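Local coordinates for uncharacterized conserved protein YjbQ/UPF0047 family, ortholog yugU B.subtilis (Clostridium acetobutylicum, PDB 1VMH) that is of unknown function, belongs to the UPF0047 (YjbQ) family and is found here as an assembly of three copies with a sodium ion bound, at residues A[54-59]-A[128-132]; A[39-45]-A[140-144]; A[59-63]-A[105-111]; A[26-30]-A[72-76]. One frame throughout, in Å; residues are numbered along the deposited sequence.

Contacts 1, 3 and 4 reach the three-stranded sheet: contacts 1 and 3 share Ala59, their centres about 9 Å apart. Strand 124-130 is its middle strand, between 59-65 and 28-31. Contact 4 meets contact 1, about 12 Å away between centres, through Glu130 N and Gln28 O, 2.8 Å apart, a probable hydrogen bond, and contact 3 through Phe29 and Thr62. Contact 2 belongs to the five-stranded sheet, its centre about 22 Å from that of contact 1; the two touch where Pro55 of contact 1 packs on Phe140 of contact 2. Contact 3 joins the two sheets; its Gly106 lies about 6 Å from the bound sodium ion, the Thr129 and Ile75 side chains about 10 and 11 Å.

Contact 1: A[54-59]-A[128-132]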
loop_
_atom_site.group_PDB
_atom_site.type_symbol
_atom_site.label_atom_id
_atom_site.label_comp_id
_atom_site.label_asym_id
_atom_site.label_seq_id
_atom_site.Cartn_x
_atom_site.Cartn_y
_atom_site.Cartn_z
ATOM N N CYS A 54 -1.886 -6.954 -9.179
ATOM C CA CYS A 54 -2.229 -6.371 -10.449
ATOM C C CYS A 54 -0.985 -6.174 -11.295
ATOM O O CYS A 54 -0.117 -5.351 -10.934
ATOM C CB CYS A 54 -2.928 -5.041 -10.228
ATOM S SG CYS A 54 -3.285 -4.182 -11.720
ATOM N N PRO A 55 -0.869 -6.874 -12.422
ATOM C CA PRO A 55 0.333 -6.733 -13.273
ATOM C C PRO A 55 0.340 -5.510 -14.187
ATOM O O PRO A 55 1.272 -5.382 -15.027
ATOM C CB PRO A 55 0.301 -8.015 -14.105
ATOM C CG PRO A 55 -1.166 -8.272 -14.280
ATOM C CD PRO A 55 -1.816 -7.860 -12.976
ATOM N N HIS A 56 -0.627 -4.611 -14.060
ATOM C CA HIS A 56 -0.770 -3.445 -14.907
ATOM C C HIS A 56 -0.342 -2.191 -14.164
ATOM O O HIS A 56 -0.795 -1.953 -13.063
ATOM C CB HIS A 56 -2.234 -3.322 -15.297
ATOM C CG HIS A 56 -2.761 -4.560 -15.947
ATOM N ND1 HIS A 56 -2.356 -4.958 -17.203
ATOM C CD2 HIS A 56 -3.668 -5.476 -15.530
ATOM C CE1 HIS A 56 -2.977 -6.091 -17.514
ATOM N NE2 HIS A 56 -3.790 -6.411 -16.526
ATOM N N THR A 57 0.467 -1.360 -14.788
ATOM C CA THR A 57 0.991 -0.161 -14.155
ATOM C C THR A 57 0.016 1.019 -14.128
ATOM O O THR A 57 0.326 2.024 -13.517
ATOM C CB THR A 57 2.298 0.237 -14.774
ATOM O OG1 THR A 57 2.090 0.484 -16.157
ATOM C CG2 THR A 57 3.336 -0.851 -14.579
ATOM N N THR A 58 -1.149 0.860 -14.762
ATOM C CA THR A 58 -2.206 1.879 -14.776
ATOM C C THR A 58 -3.485 1.373 -14.114
ATOM O O THR A 58 -4.568 1.920 -14.312
ATOM C CB THR A 58 -2.473 2.358 -16.168
ATOM O OG1 THR A 58 -2.694 1.213 -16.995
ATOM C CG2 THR A 58 -1.296 3.158 -16.689
ATOM N N ALA A 59 -3.334 0.362 -13.251
ATOM C CA ALA A 59 -4.406 -0.128 -12.413
ATOM C C ALA A 59 -3.774 -0.622 -11.092
ATOM O O ALA A 59 -2.558 -0.721 -10.963
ATOM C CB ALA A 59 -5.183 -1.201 -13.100
ATOM N N PHE A 128 -10.319 -4.478 -7.885
ATOM C CA PHE A 128 -9.425 -4.046 -8.957
ATOM C C PHE A 128 -9.782 -2.594 -9.310
ATOM O O PHE A 128 -10.955 -2.302 -9.588
ATOM C CB PHE A 128 -9.671 -4.928 -10.174
ATOM C CG PHE A 128 -8.742 -4.697 -11.313
ATOM C CD1 PHE A 128 -8.971 -3.716 -12.220
ATOM C CD2 PHE A 128 -7.616 -5.492 -11.490
ATOM C CE1 PHE A 128 -8.096 -3.502 -13.293
ATOM C CE2 PHE A 128 -6.780 -5.293 -12.565
ATOM C CZ PHE A 128 -7.004 -4.302 -13.439
ATOM N N THR A 129 -8.804 -1.672 -9.256
ATOM C CA THR A 129 -9.023 -0.258 -9.502
ATOM C C THR A 129 -8.431 0.098 -10.882
ATOM O O THR A 129 -7.209 0.266 -11.042
ATOM C CB THR A 129 -8.430 0.663 -8.389
ATOM O OG1 THR A 129 -7.007 0.498 -8.329
ATOM C CG2 THR A 129 -8.938 0.183 -7.015
ATOM N N GLU A 130 -9.305 0.216 -11.882
ATOM C CA GLU A 130 -8.904 0.588 -13.219
ATOM C C GLU A 130 -8.775 2.083 -13.293
ATOM O O GLU A 130 -9.735 2.785 -12.971
ATOM C CB GLU A 130 -9.953 0.094 -14.219
ATOM C CG GLU A 130 -9.747 0.588 -15.660
ATOM C CD GLU A 130 -8.507 -0.020 -16.259
ATOM O OE1 GLU A 130 -7.404 0.481 -15.989
ATOM O OE2 GLU A 130 -8.625 -1.001 -17.025
ATOM N N PHE A 131 -7.640 2.571 -13.807
ATOM C CA PHE A 131 -7.477 3.990 -14.111
ATOM C C PHE A 131 -7.226 4.371 -15.587
ATOM O O PHE A 131 -7.119 5.570 -15.899
ATOM C CB PHE A 131 -6.412 4.599 -13.214
ATOM C CG PHE A 131 -6.748 4.476 -11.744
ATOM C CD1 PHE A 131 -7.851 5.140 -11.214
ATOM C CD2 PHE A 131 -5.975 3.679 -10.909
ATOM C CE1 PHE A 131 -8.163 5.041 -9.859
ATOM C CE2 PHE A 131 -6.285 3.565 -9.549
ATOM C CZ PHE A 131 -7.367 4.223 -9.040
ATOM N N ASP A 132 -7.134 3.377 -16.463
ATOM C CA ASP A 132 -6.942 3.594 -17.918
ATOM C C ASP A 132 -7.708 2.594 -18.760
ATOM O O ASP A 132 -7.150 1.960 -19.654
ATOM C CB ASP A 132 -5.457 3.559 -18.278
ATOM C CG ASP A 132 -5.184 4.073 -19.694
ATOM O OD1 ASP A 132 -5.917 4.965 -20.182
ATOM O OD2 ASP A 132 -4.207 3.584 -20.290
HETATM O O HOH W 1 -2.376 1.789 -19.715
#
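Phe128 turns CG anti to its own N (chi1 -174°), which carries the ring toward Ala59, and Cys54 sends SG out the same way (chi1 176°) to meet it. SG lies obliquely to the ring, 3.8 Å from Phe128 CE2, a sulfur-aromatic contact, while Ala59 CB comes within 3.6 Å of Phe128 CZ. His56 CD2 approaches the ring edge near its plane. Backbone pairing then takes over: Ala59 and Glu130 form an antiparallel non-hydrogen-bonded pair, and a type I turn from His56 to Ala59 leads into it. Beyond the pair, Phe131 N donates to Thr58 O over 3.2 Å. Glu130 folds back at chi2, and its OE1 receives Asp132 N at 2.9 Å from above the carboxylate plane. A water donates to Asp132 OD2 and also hydrogen-bonds Thr58 OG1. Arg137 binds both Glu130 OE1 and Thr58 OG1, Thr23 holds Glu130 OE2, and Arg135 pairs with Asp132. The contact thus joins the start of strand 59-65 to the end of strand 124-130, with helix 96-105 against Thr58 and Phe131 and strand 136-143 against His56 and Phe128.

Contact 2: A[39-45]-A[140-144]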
loop_
_atom_site.group_PDB
_atom_site.type_symbol
_atom_site.label_atom_id
_atom_site.label_comp_id
_atom_site.label_asym_id
_atom_site.label_seq_id
_atom_site.Cartn_x
_atom_site.Cartn_y
_atom_site.Cartn_z
ATOM N N ALA A 39 -10.613 -18.798 -5.443
ATOM C CA ALA A 39 -9.251 -19.274 -5.351
ATOM C C ALA A 39 -8.955 -19.917 -3.985
ATOM O O ALA A 39 -8.345 -20.967 -3.919
ATOM C CB ALA A 39 -8.299 -18.156 -5.604
ATOM N N VAL A 40 -9.441 -19.311 -2.906
ATOM C CA VAL A 40 -9.322 -19.915 -1.580
ATOM C C VAL A 40 -9.981 -21.291 -1.549
ATOM O O VAL A 40 -9.387 -22.311 -1.129
ATOM C CB VAL A 40 -9.946 -18.991 -0.490
ATOM C CG1 VAL A 40 -9.969 -19.697 0.884
ATOM C CG2 VAL A 40 -9.175 -17.652 -0.389
ATOM N N ASP A 41 -11.222 -21.335 -2.007
ATOM C CA ASP A 41 -11.972 -22.592 -2.011
ATOM C C ASP A 41 -11.251 -23.682 -2.848
ATOM O O ASP A 41 -11.101 -24.816 -2.416
ATOM C CB ASP A 41 -13.411 -22.367 -2.516
ATOM C CG ASP A 41 -14.253 -21.485 -1.574
ATOM O OD1 ASP A 41 -13.872 -21.314 -0.398
ATOM O OD2 ASP A 41 -15.312 -20.955 -1.985
ATOM N N GLU A 42 -10.757 -23.321 -4.019
ATOM C CA GLU A 42 -9.979 -24.266 -4.843
ATOM C C GLU A 42 -8.730 -24.799 -4.123
ATOM O O GLU A 42 -8.369 -25.980 -4.267
ATOM C CB GLU A 42 -9.542 -23.592 -6.146
ATOM C CG GLU A 42 -10.209 -24.068 -7.395
ATOM C CD GLU A 42 -9.375 -23.725 -8.618
ATOM O OE1 GLU A 42 -9.188 -22.519 -8.878
ATOM O OE2 GLU A 42 -8.887 -24.656 -9.303
ATOM N N SER A 43 -8.074 -23.944 -3.352
ATOM C CA SER A 43 -6.795 -24.290 -2.752
ATOM C C SER A 43 -6.954 -25.340 -1.656
ATOM O O SER A 43 -6.010 -26.042 -1.363
ATOM C CB SER A 43 -6.146 -23.053 -2.149
ATOM O OG SER A 43 -6.747 -22.737 -0.907
ATOM N N GLY A 44 -8.121 -25.392 -1.014
ATOM C CA GLY A 44 -8.298 -26.246 0.169
ATOM C C GLY A 44 -7.658 -25.717 1.459
ATOM O O GLY A 44 -7.846 -26.300 2.527
ATOM N N VAL A 45 -6.947 -24.593 1.367
ATOM C CA VAL A 45 -6.262 -23.965 2.517
ATOM C C VAL A 45 -7.302 -23.440 3.490
ATOM O O VAL A 45 -8.205 -22.714 3.081
ATOM C CB VAL A 45 -5.367 -22.803 2.055
ATOM C CG1 VAL A 45 -4.765 -22.053 3.247
ATOM C CG2 VAL A 45 -4.239 -23.315 1.171
ATOM N N PHE A 140 -3.922 -11.511 -10.661
ATOM C CA PHE A 140 -3.353 -12.765 -10.181
ATOM C C PHE A 140 -3.767 -12.975 -8.737
ATOM O O PHE A 140 -3.666 -12.048 -7.948
ATOM C CB PHE A 140 -1.803 -12.740 -10.194
ATOM C CG PHE A 140 -1.161 -12.362 -11.520
ATOM C CD1 PHE A 140 -1.737 -12.687 -12.739
ATOM C CD2 PHE A 140 0.080 -11.749 -11.545
ATOM C CE1 PHE A 140 -1.117 -12.347 -13.937
ATOM C CE2 PHE A 140 0.697 -11.419 -12.716
ATOM C CZ PHE A 140 0.102 -11.726 -13.910
ATOM N N VAL A 141 -4.148 -14.193 -8.367
ATOM C CA VAL A 141 -4.471 -14.536 -6.992
ATOM C C VAL A 141 -3.608 -15.732 -6.592
ATOM O O VAL A 141 -3.648 -16.773 -7.257
ATOM C CB VAL A 141 -5.968 -14.844 -6.835
ATOM C CG1 VAL A 141 -6.269 -15.211 -5.387
ATOM C CG2 VAL A 141 -6.826 -13.642 -7.326
ATOM N N LYS A 142 -2.814 -15.562 -5.538
ATOM C CA LYS A 142 -1.986 -16.627 -5.002
ATOM C C LYS A 142 -2.416 -16.925 -3.582
ATOM O O LYS A 142 -2.551 -15.997 -2.794
ATOM C CB LYS A 142 -0.512 -16.262 -5.030
ATOM C CG LYS A 142 0.352 -17.420 -4.590
ATOM C CD LYS A 142 1.803 -17.176 -4.968
ATOM C CE LYS A 142 2.675 -18.288 -4.404
ATOM N NZ LYS A 142 2.519 -19.508 -5.165
ATOM N N ILE A 143 -2.661 -18.198 -3.270
ATOM C CA ILE A 143 -3.050 -18.609 -1.928
ATOM C C ILE A 143 -1.865 -19.295 -1.329
ATOM O O ILE A 143 -1.303 -20.203 -1.942
ATOM C CB ILE A 143 -4.235 -19.597 -1.952
ATOM C CG1 ILE A 143 -5.415 -19.038 -2.753
ATOM C CG2 ILE A 143 -4.655 -19.947 -0.524
ATOM C CD1 ILE A 143 -5.921 -17.676 -2.302
ATOM N N ILE A 144 -1.475 -18.876 -0.135
ATOM C CA ILE A 144 -0.343 -19.469 0.564
ATOM C C ILE A 144 -0.821 -19.990 1.920
ATOM O O ILE A 144 -1.312 -19.207 2.720
ATOM C CB ILE A 144 0.770 -18.433 0.747
ATOM C CG1 ILE A 144 1.123 -17.780 -0.598
ATOM C CG2 ILE A 144 2.035 -19.100 1.322
ATOM C CD1 ILE A 144 1.384 -16.311 -0.501
ATOM O OXT ILE A 144 -0.770 -21.186 2.241
#
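Ser43 OG, which rests 3.5 Å from Ile143 CG2, is gripped by two bonds at the end of helix 33-43. It donates to Val40 O at 2.7 Å and accepts Val45 N at 2.9 Å, the second bond being nearly straight (161°) and forming an ST turn. A chi1 of 78° tucks the hydroxyl between the backbone N and the carbonyl carbon, where it can reach back to one backbone group and forward to the other. Gly44 leaves the helical conformation with a positive phi, and the chain then turns so that the side chain of Val45 faces the strand.

No hydrogen bond crosses the contact; the two segments meet mainly through apolar side chains, and Ile143 is at the centre. Its two branches divide the work. CG2 lies against Ser43 and also against Val45 CG2, 3.8 Å away, the Val45 and Ile143 side chains lying alongside each other and pointing opposite ways. The longer branch lies against Ala39 and Val40: Ile143 CG1 passes 3.7 Å from Ala39 O, and Ile143 CD1 ends 3.8 Å from Val40 CG2. Two residues earlier, Val141 CG1 packs on Ala39 CB at 3.6 Å.

The helix packs on part of one face of the five-stranded sheet, the axis of its 39-43 part inclined 39° to that of strand 140-143. Tyr19 of strand 18-22 continues the apolar layer beside Ala39 and Val141, while Ile113 of strand 108-114 packs against Val40 and Ile143.

Contact 3: A[59-63]-A[105-111]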
loop_
_atom_site.group_PDB
_atom_site.type_symbol
_atom_site.label_atom_id
_atom_site.label_comp_id
_atom_site.label_asym_id
_atom_site.label_seq_id
_atom_site.Cartn_x
_atom_site.Cartn_y
_atom_site.Cartn_z
ATOM N N ALA A 59 -3.334 0.362 -13.251
ATOM C CA ALA A 59 -4.406 -0.128 -12.413
ATOM C C ALA A 59 -3.774 -0.622 -11.092
ATOM O O ALA A 59 -2.558 -0.721 -10.963
ATOM C CB ALA A 59 -5.183 -1.201 -13.100
ATOM N N GLY A 60 -4.616 -0.915 -10.120
ATOM C CA GLY A 60 -4.134 -1.370 -8.838
ATOM C C GLY A 60 -5.190 -2.196 -8.130
ATOM O O GLY A 60 -6.183 -2.640 -8.740
ATOM N N ILE A 61 -4.912 -2.471 -6.857
ATOM C CA ILE A 61 -5.816 -3.251 -5.997
ATOM C C ILE A 61 -6.036 -2.467 -4.716
ATOM O O ILE A 61 -5.087 -1.930 -4.151
ATOM C CB ILE A 61 -5.229 -4.630 -5.618
ATOM C CG1 ILE A 61 -4.748 -5.404 -6.863
ATOM C CG2 ILE A 61 -6.220 -5.433 -4.793
ATOM C CD1 ILE A 61 -5.783 -5.897 -7.836
ATOM N N THR A 62 -7.267 -2.368 -4.252
ATOM C CA THR A 62 -7.526 -1.802 -2.941
ATOM C C THR A 62 -8.609 -2.580 -2.228
ATOM O O THR A 62 -9.241 -3.436 -2.825
ATOM C CB THR A 62 -7.943 -0.313 -3.006
ATOM O OG1 THR A 62 -7.774 0.277 -1.691
ATOM C CG2 THR A 62 -9.350 -0.142 -3.492
ATOM N N ILE A 63 -8.813 -2.315 -0.951
ATOM C CA ILE A 63 -9.902 -2.977 -0.162
ATOM C C ILE A 63 -10.710 -1.851 0.423
ATOM O O ILE A 63 -10.131 -0.967 1.060
ATOM C CB ILE A 63 -9.307 -3.906 0.905
ATOM C CG1 ILE A 63 -8.519 -5.046 0.222
ATOM C CG2 ILE A 63 -10.366 -4.465 1.830
ATOM C CD1 ILE A 63 -7.878 -6.100 1.117
ATOM N N MET A 105 -3.026 3.468 -4.855
ATOM C CA MET A 105 -3.843 2.330 -4.389
ATOM C C MET A 105 -2.963 1.161 -3.985
ATOM O O MET A 105 -3.205 0.496 -2.960
ATOM C CB MET A 105 -4.836 1.884 -5.477
ATOM C CG MET A 105 -5.879 2.932 -5.824
ATOM S SD MET A 105 -6.987 3.376 -4.468
ATOM C CE MET A 105 -6.153 4.824 -3.804
ATOM N N GLY A 106 -1.950 0.867 -4.787
ATOM C CA GLY A 106 -1.094 -0.265 -4.599
ATOM C C GLY A 106 -1.199 -1.318 -5.682
ATOM O O GLY A 106 -2.227 -1.487 -6.333
ATOM N N SER A 107 -0.088 -2.040 -5.854
ATOM C CA SER A 107 0.024 -3.114 -6.837
ATOM C C SER A 107 -0.528 -4.442 -6.333
ATOM O O SER A 107 -0.859 -5.297 -7.152
ATOM C CB SER A 107 1.496 -3.282 -7.250
ATOM O OG SER A 107 2.328 -3.504 -6.099
ATOM N N SER A 108 -0.726 -4.587 -5.031
ATOM C CA SER A 108 -1.297 -5.803 -4.458
ATOM C C SER A 108 -1.930 -5.503 -3.130
ATOM O O SER A 108 -1.660 -4.478 -2.486
ATOM C CB SER A 108 -0.220 -6.876 -4.278
ATOM O OG SER A 108 0.663 -6.547 -3.211
ATOM N N GLN A 109 -2.817 -6.395 -2.732
ATOM C CA GLN A 109 -3.280 -6.431 -1.373
ATOM C C GLN A 109 -3.303 -7.895 -0.917
ATOM O O GLN A 109 -3.322 -8.855 -1.716
ATOM C CB GLN A 109 -4.642 -5.773 -1.205
ATOM C CG GLN A 109 -4.711 -4.330 -1.690
ATOM C CD GLN A 109 -3.860 -3.379 -0.912
ATOM O OE1 GLN A 109 -3.429 -3.671 0.207
ATOM N NE2 GLN A 109 -3.639 -2.182 -1.482
ATOM N N GLN A 110 -3.404 -8.072 0.393
ATOM C CA GLN A 110 -3.453 -9.412 0.971
ATOM C C GLN A 110 -4.495 -9.482 2.066
ATOM O O GLN A 110 -4.804 -8.478 2.730
ATOM C CB GLN A 110 -2.087 -9.947 1.366
ATOM C CG GLN A 110 -1.390 -9.231 2.438
ATOM C CD GLN A 110 -0.050 -9.909 2.774
ATOM O OE1 GLN A 110 0.220 -11.111 2.438
ATOM N NE2 GLN A 110 0.802 -9.138 3.383
ATOM N N ILE A 111 -5.098 -10.669 2.187
ATOM C CA ILE A 111 -6.209 -10.897 3.085
ATOM C C ILE A 111 -5.928 -12.203 3.834
ATOM O O ILE A 111 -5.495 -13.201 3.257
ATOM C CB ILE A 111 -7.533 -10.993 2.295
ATOM C CG1 ILE A 111 -7.713 -9.779 1.366
ATOM C CG2 ILE A 111 -8.735 -11.145 3.242
ATOM C CD1 ILE A 111 -7.158 -9.973 -0.030
HETATM O O HOH W 2 -5.222 0.607 -1.109
#
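Gln109 and Ile61 meet where the two sheets of the YjbQ-like fold come together, strand 59-63 of one running at 28° to strand 108-111 of the other. From the Gln109 backbone, CB touches both Ile61 CG2 and Ile63 CD1. Gln109 CG presses closer, 3.6 Å from Ile61 CG2, and also nears Ile61 O. Gln109 CD follows at 3.8 Å from Ile61 O. A bend at chi2 (-65°) curls the amide back over the backbone of Ile61, and NE2 donates to Ile61 O at 3.0 Å. The bond is nearly straight at hydrogen (166°) and lies in the amide plane, yet it reaches the oxygen from above the carbonyl plane. Ile61 N, in turn, donates to Gly106 O over 2.9 Å, so both backbone polar groups of Ile61 are bound across the contact. Gly106, with positive phi, is the first residue after helix 96-105. A water donates to Met105 O at 2.7 Å and also bonds Thr62 OG1, a hydroxyl that also hydrogen-bonds Ser103 of the third subunit. Further along, the strands touch through hydrocarbon: Ile63 CD1 lies 3.7 Å from Ile111 CG1.

Contact 4: A[26-30]-A[72-76]; sequences DDQFI and TRDIL
A helix packed on an outer strand, within the chain, of the three-stranded antiparallel sheet brings Phe29 of strand 28-31 against Thr72, Ile75 and Leu76 of helix 69-82. These three residues, at positions i, i+3 and i+4, form one side of the helix, and all send their side chains toward the strand. Their methyls lie on the same side of the Phe29 ring plane, spread along its rim, each approaching obliquely. Thr72 CG2 is 3.7 Å from Phe29 CD2. Ile75 CG2 comes to 3.8 Å from Phe29 CZ, and Leu76 CD2 is nearer still, 3.6 Å from Phe29 CE1.

Leu76, with chi1 near -71° and an extended chi2 of 173°, splits its tip. CD2 goes to the ring, and CD1 lies over the strand backbone, 3.9 Å from Gln28 N. Its CB faces Asp27 OD2, and a water bridges the two residues, donating at 2.8 Å both to Asp27 OD2 and to Leu76 O.

Tyr127 of strand 124-130 meets the Phe29 ring and also touches Thr72, extending the apolar layer across the sheet. On the helix, Arg73 and Asp74 form a salt bridge and reach the third subunit, Arg73 to its Asp88 and Asp74 to the backbone of its Lys90 and His91. With 137° between the directions of 28-30 and 72-76, this is a helix packed on one face of an antiparallel sheet, as in alpha+beta folds.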
loop_
_atom_site.group_PDB
_atom_site.type_symbol
_atom_site.label_atom_id
_atom_site.label_comp_id
_atom_site.label_asym_id
_atom_site.label_seq_id
_atom_site.Cartn_x
_atom_site.Cartn_y
_atom_site.Cartn_z
ATOM N N ASP A 26 -13.046 4.602 -18.261
ATOM C CA ASP A 26 -11.655 5.009 -18.076
ATOM C C ASP A 26 -11.207 4.761 -16.645
ATOM O O ASP A 26 -10.107 4.275 -16.448
ATOM C CB ASP A 26 -11.337 6.448 -18.495
ATOM C CG ASP A 26 -12.173 7.478 -17.791
ATOM O OD1 ASP A 26 -13.373 7.230 -17.551
ATOM O OD2 ASP A 26 -11.614 8.563 -17.500
ATOM N N ASP A 27 -12.057 5.071 -15.671
ATOM C CA ASP A 27 -11.809 4.635 -14.299
ATOM C C ASP A 27 -12.970 3.817 -13.756
ATOM O O ASP A 27 -14.135 4.079 -14.075
ATOM C CB ASP A 27 -11.372 5.774 -13.363
ATOM C CG ASP A 27 -12.372 6.888 -13.241
ATOM O OD1 ASP A 27 -13.475 6.824 -13.827
ATOM O OD2 ASP A 27 -12.046 7.873 -12.533
ATOM N N GLN A 28 -12.645 2.817 -12.931
ATOM C CA GLN A 28 -13.647 1.866 -12.500
ATOM C C GLN A 28 -13.147 1.045 -11.318
ATOM O O GLN A 28 -11.977 0.668 -11.298
ATOM C CB GLN A 28 -13.963 0.917 -13.663
ATOM C CG GLN A 28 -15.191 0.044 -13.493
ATOM C CD GLN A 28 -15.435 -0.865 -14.655
ATOM O OE1 GLN A 28 -14.765 -0.772 -15.659
ATOM N NE2 GLN A 28 -16.417 -1.756 -14.532
ATOM N N PHE A 29 -14.009 0.801 -10.340
ATOM C CA PHE A 29 -13.737 -0.154 -9.268
ATOM C C PHE A 29 -14.518 -1.417 -9.620
ATOM O O PHE A 29 -15.749 -1.364 -9.816
ATOM C CB PHE A 29 -14.207 0.329 -7.899
ATOM C CG PHE A 29 -13.204 1.134 -7.134
ATOM C CD1 PHE A 29 -12.368 2.061 -7.755
ATOM C CD2 PHE A 29 -13.112 0.977 -5.749
ATOM C CE1 PHE A 29 -11.431 2.801 -6.982
ATOM C CE2 PHE A 29 -12.239 1.727 -5.010
ATOM C CZ PHE A 29 -11.406 2.623 -5.606
ATOM N N ILE A 30 -13.845 -2.540 -9.688
ATOM C CA ILE A 30 -14.475 -3.838 -9.961
ATOM C C ILE A 30 -14.293 -4.731 -8.721
ATOM O O ILE A 30 -13.164 -4.989 -8.274
ATOM C CB ILE A 30 -13.869 -4.521 -11.210
ATOM C CG1 ILE A 30 -14.072 -3.618 -12.446
ATOM C CG2 ILE A 30 -14.514 -5.890 -11.392
ATOM C CD1 ILE A 30 -12.903 -2.730 -12.764
ATOM N N THR A 72 -17.514 4.416 -3.865
ATOM C CA THR A 72 -16.538 4.168 -4.911
ATOM C C THR A 72 -16.536 5.340 -5.896
ATOM O O THR A 72 -15.468 5.768 -6.342
ATOM C CB THR A 72 -16.763 2.821 -5.642
ATOM O OG1 THR A 72 -18.078 2.804 -6.196
ATOM C CG2 THR A 72 -16.600 1.660 -4.686
ATOM N N ARG A 73 -17.710 5.929 -6.147
ATOM C CA ARG A 73 -17.760 7.131 -6.948
ATOM C C ARG A 73 -16.982 8.292 -6.311
ATOM O O ARG A 73 -16.179 8.959 -6.964
ATOM C CB ARG A 73 -19.205 7.540 -7.237
ATOM C CG ARG A 73 -19.355 8.902 -7.908
ATOM C CD ARG A 73 -19.560 10.029 -6.894
ATOM N NE ARG A 73 -19.726 11.330 -7.575
ATOM C CZ ARG A 73 -19.343 12.506 -7.091
ATOM N NH1 ARG A 73 -18.765 12.620 -5.905
ATOM N NH2 ARG A 73 -19.553 13.604 -7.808
ATOM N N ASP A 74 -17.186 8.500 -5.010
ATOM C CA ASP A 74 -16.453 9.542 -4.298
ATOM C C ASP A 74 -14.945 9.358 -4.375
ATOM O O ASP A 74 -14.205 10.321 -4.531
ATOM C CB ASP A 74 -16.917 9.614 -2.838
ATOM C CG ASP A 74 -18.311 10.228 -2.692
ATOM O OD1 ASP A 74 -18.861 10.767 -3.699
ATOM O OD2 ASP A 74 -18.851 10.174 -1.565
ATOM N N ILE A 75 -14.478 8.127 -4.279
ATOM C CA ILE A 75 -13.042 7.881 -4.350
ATOM C C ILE A 75 -12.502 8.195 -5.741
ATOM O O ILE A 75 -11.532 8.925 -5.885
ATOM C CB ILE A 75 -12.694 6.430 -3.985
ATOM C CG1 ILE A 75 -13.058 6.135 -2.519
ATOM C CG2 ILE A 75 -11.193 6.151 -4.168
ATOM C CD1 ILE A 75 -12.977 4.664 -2.113
ATOM N N LEU A 76 -13.146 7.653 -6.764
ATOM C CA LEU A 76 -12.702 7.890 -8.133
ATOM C C LEU A 76 -12.733 9.371 -8.481
ATOM O O LEU A 76 -11.778 9.911 -9.025
ATOM C CB LEU A 76 -13.557 7.085 -9.129
ATOM C CG LEU A 76 -13.316 5.586 -9.092
ATOM C CD1 LEU A 76 -14.297 4.820 -9.970
ATOM C CD2 LEU A 76 -11.910 5.279 -9.517
HETATM O O HOH W 3 -10.088 8.343 -10.614
#